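Local coordinates for protein probable CoA-transferase alpha subunit (Rhodococcus jostii, PDB 6COJ) that is probably the alpha subunit of a CoA-transferase family enzyme and binds, together with its partner subunit, a CoA thioester of a spirocyclic lactone, at residues A[35-46]-A[62-71]. The protein carries 1 engineered substitution. Residues are numbered along the deposited sequence; the frame is centred on the assembly and turned at random.
Sequences TIGIGGWGSRRK and LTVVTYGGPD. With F8G (S-{(3R,5R,9R)-1-[(2R,3S,4R,5R)-5-(6-amino-9H-purin-9-yl)-4-hydroxy-3-(phosphonooxy)tetrahydrofuran-2-yl]-3,5,9-trihydroxy-8,8-dimethyl-3,5-dioxido-10,14-dioxo-2,4,6-trioxa-11,15-diaza-3lambda~5~,5lambda~5~-diphosphaheptadecan-17-yl} (5R,10R)-7-hydroxy-10-methyl-2-oxo-1-oxaspiro[4.5]dec-6-ene-6-carbothioate (non-preferred name)), chain E.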
loop_
_atom_site.group_PDB
_atom_site.type_symbol
_atom_site.label_atom_id
_atom_site.label_comp_id
_atom_site.label_asym_id
_atom_site.label_seq_id
_atom_site.Cartn_x
_atom_site.Cartn_y
_atom_site.Cartn_z
ATOM N N THR A 35 -2.853 8.164 -23.315
ATOM C CA THR A 35 -2.955 6.988 -22.465
ATOM C C THR A 35 -3.871 7.345 -21.297
ATOM O O THR A 35 -3.585 8.284 -20.542
ATOM C CB THR A 35 -1.566 6.585 -21.978
ATOM O OG1 THR A 35 -0.774 6.188 -23.099
ATOM C CG2 THR A 35 -1.655 5.425 -21.005
ATOM N N ILE A 36 -4.986 6.623 -21.169
ATOM C CA ILE A 36 -6.001 6.920 -20.166
ATOM C C ILE A 36 -6.211 5.693 -19.293
ATOM O O ILE A 36 -6.435 4.589 -19.805
ATOM C CB ILE A 36 -7.326 7.361 -20.816
ATOM C CG1 ILE A 36 -7.082 8.587 -21.698
ATOM C CG2 ILE A 36 -8.387 7.651 -19.744
ATOM C CD1 ILE A 36 -8.348 9.168 -22.305
ATOM N N GLY A 37 -6.148 5.891 -17.979
ATOM C CA GLY A 37 -6.490 4.845 -17.037
ATOM C C GLY A 37 -7.945 5.004 -16.634
ATOM O O GLY A 37 -8.421 6.115 -16.413
ATOM N N ILE A 38 -8.654 3.885 -16.551
ATOM C CA ILE A 38 -10.059 3.897 -16.162
ATOM C C ILE A 38 -10.214 3.084 -14.886
ATOM O O ILE A 38 -9.789 1.921 -14.828
ATOM C CB ILE A 38 -10.971 3.366 -17.284
ATOM C CG1 ILE A 38 -10.728 4.154 -18.568
ATOM C CG2 ILE A 38 -12.425 3.467 -16.843
ATOM C CD1 ILE A 38 -11.550 3.681 -19.739
ATOM N N GLY A 39 -10.819 3.701 -13.873
ATOM C CA GLY A 39 -10.945 3.113 -12.551
ATOM C C GLY A 39 -11.992 2.014 -12.471
ATOM O O GLY A 39 -12.419 1.435 -13.476
ATOM N N GLY A 40 -12.413 1.731 -11.243
ATOM C CA GLY A 40 -13.307 0.614 -11.026
ATOM C C GLY A 40 -12.619 -0.714 -11.321
ATOM O O GLY A 40 -11.392 -0.832 -11.315
ATOM N N TRP A 41 -13.444 -1.724 -11.615
ATOM C CA TRP A 41 -12.948 -3.086 -11.782
ATOM C C TRP A 41 -14.026 -3.921 -12.457
ATOM O O TRP A 41 -15.112 -4.080 -11.898
ATOM C CB TRP A 41 -12.654 -3.661 -10.392
ATOM C CG TRP A 41 -12.294 -5.123 -10.328
ATOM C CD1 TRP A 41 -13.144 -6.196 -10.474
ATOM C CD2 TRP A 41 -11.005 -5.669 -10.029
ATOM N NE1 TRP A 41 -12.449 -7.371 -10.305
ATOM C CE2 TRP A 41 -11.139 -7.074 -10.020
ATOM C CE3 TRP A 41 -9.745 -5.107 -9.779
ATOM C CZ2 TRP A 41 -10.061 -7.922 -9.766
ATOM C CZ3 TRP A 41 -8.677 -5.955 -9.526
ATOM C CH2 TRP A 41 -8.845 -7.344 -9.523
ATOM N N GLY A 42 -13.753 -4.459 -13.646
ATOM C CA GLY A 42 -14.770 -5.278 -14.289
ATOM C C GLY A 42 -16.063 -4.494 -14.437
ATOM O O GLY A 42 -16.066 -3.358 -14.924
ATOM N N SER A 43 -17.172 -5.079 -13.989
ATOM C CA SER A 43 -18.451 -4.366 -13.979
ATOM C C SER A 43 -18.757 -3.779 -12.599
ATOM O O SER A 43 -19.837 -3.973 -12.023
ATOM C CB SER A 43 -19.568 -5.276 -14.481
ATOM O OG SER A 43 -20.790 -4.575 -14.631
ATOM N N ARG A 44 -17.790 -3.032 -12.061
ATOM C CA ARG A 44 -17.875 -2.496 -10.703
ATOM C C ARG A 44 -17.355 -1.067 -10.689
ATOM O O ARG A 44 -16.182 -0.824 -10.997
ATOM C CB ARG A 44 -17.095 -3.359 -9.695
ATOM C CG ARG A 44 -17.388 -4.847 -9.813
ATOM C CD ARG A 44 -16.506 -5.694 -8.903
ATOM N NE ARG A 44 -16.496 -7.091 -9.331
ATOM C CZ ARG A 44 -16.483 -8.145 -8.524
ATOM N NH1 ARG A 44 -16.514 -7.998 -7.200
ATOM N NH2 ARG A 44 -16.471 -9.364 -9.047
ATOM N N ARG A 45 -18.238 -0.141 -10.312
ATOM C CA ARG A 45 -17.945 1.289 -10.142
ATOM C C ARG A 45 -17.094 1.856 -11.268
ATOM O O ARG A 45 -16.114 2.573 -11.056
ATOM C CB ARG A 45 -17.392 1.624 -8.755
ATOM C CG ARG A 45 -17.864 3.006 -8.289
ATOM C CD ARG A 45 -17.355 3.384 -6.887
ATOM N NE ARG A 45 -15.896 3.508 -6.912
ATOM C CZ ARG A 45 -15.041 2.818 -6.163
ATOM N NH1 ARG A 45 -15.464 1.968 -5.226
ATOM N NH2 ARG A 45 -13.737 3.013 -6.350
ATOM N N LYS A 46 -17.510 1.551 -12.500
ATOM C CA LYS A 46 -16.857 2.154 -13.641
ATOM C C LYS A 46 -17.405 3.561 -13.861
ATOM O O LYS A 46 -18.580 3.822 -13.597
ATOM C CB LYS A 46 -17.140 1.315 -14.880
ATOM C CG LYS A 46 -16.326 0.035 -14.904
ATOM C CD LYS A 46 -14.879 0.340 -15.177
ATOM C CE LYS A 46 -14.017 -0.897 -15.150
ATOM N NZ LYS A 46 -12.633 -0.510 -15.505
ATOM N N LEU A 62 -6.911 5.803 -28.492
ATOM C CA LEU A 62 -6.544 5.803 -27.083
ATOM C C LEU A 62 -5.738 4.562 -26.730
ATOM O O LEU A 62 -5.921 3.481 -27.295
ATOM C CB LEU A 62 -7.795 5.834 -26.209
ATOM C CG LEU A 62 -8.617 7.124 -26.317
ATOM C CD1 LEU A 62 -9.880 7.013 -25.477
ATOM C CD2 LEU A 62 -7.783 8.333 -25.897
ATOM N N THR A 63 -4.832 4.732 -25.779
ATOM C CA THR A 63 -4.206 3.612 -25.102
ATOM C C THR A 63 -4.869 3.545 -23.734
ATOM O O THR A 63 -4.836 4.525 -22.987
ATOM C CB THR A 63 -2.700 3.850 -24.981
ATOM O OG1 THR A 63 -2.112 3.838 -26.291
ATOM C CG2 THR A 63 -2.043 2.763 -24.142
ATOM N N VAL A 64 -5.519 2.426 -23.432
ATOM C CA VAL A 64 -6.345 2.301 -22.231
ATOM C C VAL A 64 -5.666 1.361 -21.245
ATOM O O VAL A 64 -5.223 0.269 -21.624
ATOM C CB VAL A 64 -7.771 1.823 -22.565
ATOM C CG1 VAL A 64 -8.602 1.728 -21.292
ATOM C CG2 VAL A 64 -8.429 2.783 -23.525
ATOM N N VAL A 65 -5.597 1.785 -19.984
ATOM C CA VAL A 65 -5.076 0.975 -18.880
ATOM C C VAL A 65 -6.242 0.737 -17.933
ATOM O O VAL A 65 -6.822 1.699 -17.417
ATOM C CB VAL A 65 -3.928 1.687 -18.144
ATOM C CG1 VAL A 65 -3.434 0.835 -16.990
ATOM C CG2 VAL A 65 -2.787 2.001 -19.104
ATOM N N THR A 66 -6.600 -0.528 -17.711
ATOM C CA THR A 66 -7.829 -0.767 -16.962
ATOM C C THR A 66 -7.887 -2.204 -16.466
ATOM O O THR A 66 -7.271 -3.103 -17.042
ATOM C CB THR A 66 -9.054 -0.471 -17.841
ATOM O OG1 THR A 66 -10.241 -0.538 -17.036
ATOM C CG2 THR A 66 -9.155 -1.471 -19.001
ATOM N N TYR A 67 -8.633 -2.398 -15.381
ATOM C CA TYR A 67 -9.197 -3.701 -15.049
ATOM C C TYR A 67 -10.523 -3.746 -15.787
ATOM O O TYR A 67 -11.525 -3.200 -15.320
ATOM C CB TYR A 67 -9.392 -3.822 -13.546
ATOM C CG TYR A 67 -8.116 -4.020 -12.758
ATOM C CD1 TYR A 67 -7.341 -5.171 -12.923
ATOM C CD2 TYR A 67 -7.690 -3.067 -11.833
ATOM C CE1 TYR A 67 -6.182 -5.370 -12.163
ATOM C CE2 TYR A 67 -6.541 -3.264 -11.069
ATOM C CZ TYR A 67 -5.793 -4.415 -11.243
ATOM O OH TYR A 67 -4.665 -4.592 -10.461
ATOM N N GLY A 68 -10.521 -4.373 -16.962
ATOM C CA GLY A 68 -11.537 -4.078 -17.963
ATOM C C GLY A 68 -12.915 -4.656 -17.690
ATOM O O GLY A 68 -13.080 -5.747 -17.147
ATOM N N GLY A 69 -13.915 -3.902 -18.141
ATOM C CA GLY A 69 -15.298 -4.319 -18.140
ATOM C C GLY A 69 -16.026 -3.679 -19.305
ATOM O O GLY A 69 -15.468 -3.512 -20.394
ATOM N N PRO A 70 -17.288 -3.288 -19.097
ATOM C CA PRO A 70 -18.055 -2.666 -20.190
ATOM C C PRO A 70 -17.557 -1.283 -20.574
ATOM O O PRO A 70 -17.964 -0.772 -21.630
ATOM C CB PRO A 70 -19.481 -2.614 -19.633
ATOM C CG PRO A 70 -19.282 -2.535 -18.122
ATOM C CD PRO A 70 -18.073 -3.408 -17.855
ATOM N N ASP A 71 -16.724 -0.654 -19.741
ATOM C CA ASP A 71 -16.032 0.563 -20.151
ATOM C C ASP A 71 -15.194 0.310 -21.396
ATOM O O ASP A 71 -15.306 1.028 -22.402
ATOM C CB ASP A 71 -15.151 1.084 -19.002
ATOM C CG ASP A 71 -14.125 0.060 -18.491
ATOM O OD1 ASP A 71 -14.426 -1.151 -18.416
ATOM O OD2 ASP A 71 -12.997 0.493 -18.158
HETATM C C4 F8G E . -12.966 -22.468 -29.750
HETATM C C5 F8G E . -11.592 -22.980 -29.843
HETATM C C6 F8G E . -10.677 -22.348 -30.824
HETATM C C8 F8G E . -12.704 -24.095 -28.324
HETATM N N1 F8G E . -11.132 -21.330 -31.591
HETATM N N3 F8G E . -13.374 -21.447 -30.540
HETATM C "C1'" F8G E . -14.981 -22.972 -28.412
HETATM C C2 F8G E . -12.500 -20.796 -31.520
HETATM C "C2'" F8G E . -15.775 -24.227 -28.106
HETATM C "C3'" F8G E . -16.777 -23.700 -27.104
HETATM C "C4'" F8G E . -15.964 -22.722 -26.297
HETATM C "C5'" F8G E . -15.323 -23.433 -25.124
HETATM C CAA F8G E . -6.073 -13.624 -7.417
HETATM C CAB F8G E . -6.945 -14.498 -8.283
HETATM C CAC F8G E . -7.804 -14.006 -9.199
HETATM C CAD F8G E . -8.232 -12.546 -9.169
HETATM C CAE F8G E . -7.632 -11.820 -7.966
HETATM C CAF F8G E . -6.166 -12.164 -7.807
HETATM C CAG F8G E . -8.298 -14.867 -10.288
HETATM C CAI F8G E . -7.786 -10.310 -8.060
HETATM C CAK F8G E . -9.756 -12.308 -9.217
HETATM C CAL F8G E . -10.106 -11.607 -10.542
HETATM C CAM F8G E . -8.754 -11.478 -11.201
HETATM C CAQ F8G E . -8.735 -16.987 -11.942
HETATM C CAR F8G E . -10.199 -17.280 -11.662
HETATM C CAT F8G E . -11.073 -18.803 -13.321
HETATM C CAU F8G E . -12.058 -18.953 -14.465
HETATM C CAV F8G E . -11.795 -20.165 -15.351
HETATM C CAX F8G E . -13.891 -21.019 -16.161
HETATM C CAY F8G E . -14.874 -21.170 -17.294
HETATM C CAZ F8G E . -14.817 -22.566 -17.925
HETATM C CBA F8G E . -15.684 -22.577 -19.176
HETATM C CBM F8G E . -13.383 -22.880 -18.326
HETATM C CBN F8G E . -15.345 -23.640 -16.981
HETATM N N6 F8G E . -9.401 -22.783 -30.951
HETATM N N7 F8G E . -11.499 -23.979 -28.941
HETATM N N9 F8G E . -13.576 -23.199 -28.821
HETATM N NAS F8G E . -10.936 -17.560 -12.872
HETATM N NAW F8G E . -12.810 -20.281 -16.389
HETATM O "O2'" F8G E . -16.422 -24.754 -29.268
HETATM O "O3'" F8G E . -17.753 -22.915 -27.764
HETATM O "O4'" F8G E . -14.952 -22.248 -27.182
HETATM O "O5'" F8G E . -16.351 -23.863 -24.237
HETATM O OAH F8G E . -6.831 -15.692 -8.098
HETATM O OAJ F8G E . -9.021 -14.377 -11.147
HETATM O OAN F8G E . -8.503 -11.049 -12.306
HETATM O OAO F8G E . -7.701 -11.946 -10.343
HETATM O OBB F8G E . -15.205 -21.529 -20.004
HETATM O OBD F8G E . -15.489 -22.286 -22.464
HETATM O OBJ F8G E . -10.463 -19.748 -12.838
HETATM O OBK F8G E . -14.081 -21.538 -15.071
HETATM O OBL F8G E . -16.205 -20.909 -16.824
HETATM O OBO F8G E . -15.398 -19.886 -21.893
HETATM O OBP F8G E . -17.452 -21.123 -21.179
HETATM O OBQ F8G E . -17.246 -24.078 -21.840
HETATM O OBR F8G E . -14.900 -24.758 -22.389
HETATM O OCI F8G E . -20.086 -22.477 -28.652
HETATM O OCJ F8G E . -18.989 -24.674 -29.020
HETATM O OCK F8G E . -19.767 -24.030 -26.739
HETATM P PBC F8G E . -15.957 -21.188 -21.383
HETATM P PBE F8G E . -16.021 -23.786 -22.671
HETATM P PCH F8G E . -19.199 -23.538 -28.049
HETATM S SAP F8G E . -7.930 -16.497 -10.450
HETATM O O HOH W 1 -9.657 -0.417 -13.490
#
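Ile36 and Val65 tie two parallel strands, 35-38 and 62-65, together. Ile36 N donates to Thr63 O at 2.8 Å, and Val65 N donates to Ile36 O. Ile38 N then donates to Val65 O. At the strand ends one water joins the two segments: it donates to Ile38 O and Gly40 O and accepts from Tyr67 N.

The main polar contact is the salt bridge between Lys46 NZ and Asp71 OD2, 2.9 Å long. The ammonium meets that oxygen from above the carboxylate plane, while Thr66 OG1 donates to its syn lone pair. A bend at chi2 (-72°) turns the lysine chain so that NZ reaches Gly39 O of its own loop at 2.8 Å. NZ also donates to Tyr67 O at 2.9 Å. Gly42 N reaches Tyr67 O from the opposite face of its carbonyl plane. Asp71 OD1 accepts from Gly69 N, the residue just before helix 70-77. A methionine in place of Lys46 would probably leave buried Asp71 without its countercharge and Gly39 O and Tyr67 O each short of a donor.

Among apolar side chains, Ile36 CD1 touches Leu62 CD2 at 3.7 Å. Trp41 CZ3 sits 3.5 Å above the centre of the Tyr67 ring, the planes inclined at 38°. The edge of Trp41 meets the ligand, with CH2 3.5 Å from F8G CAI. An aromatic side chain of the partner protein stacks on Trp41.

The strands pair within a beta-alpha-beta unit through helix 48-56, in the central parallel sheet of the CoA-transferase fold; the loop after strand 35-38 carries Trp41 into the thioester pocket, with Tyr67 packed against it.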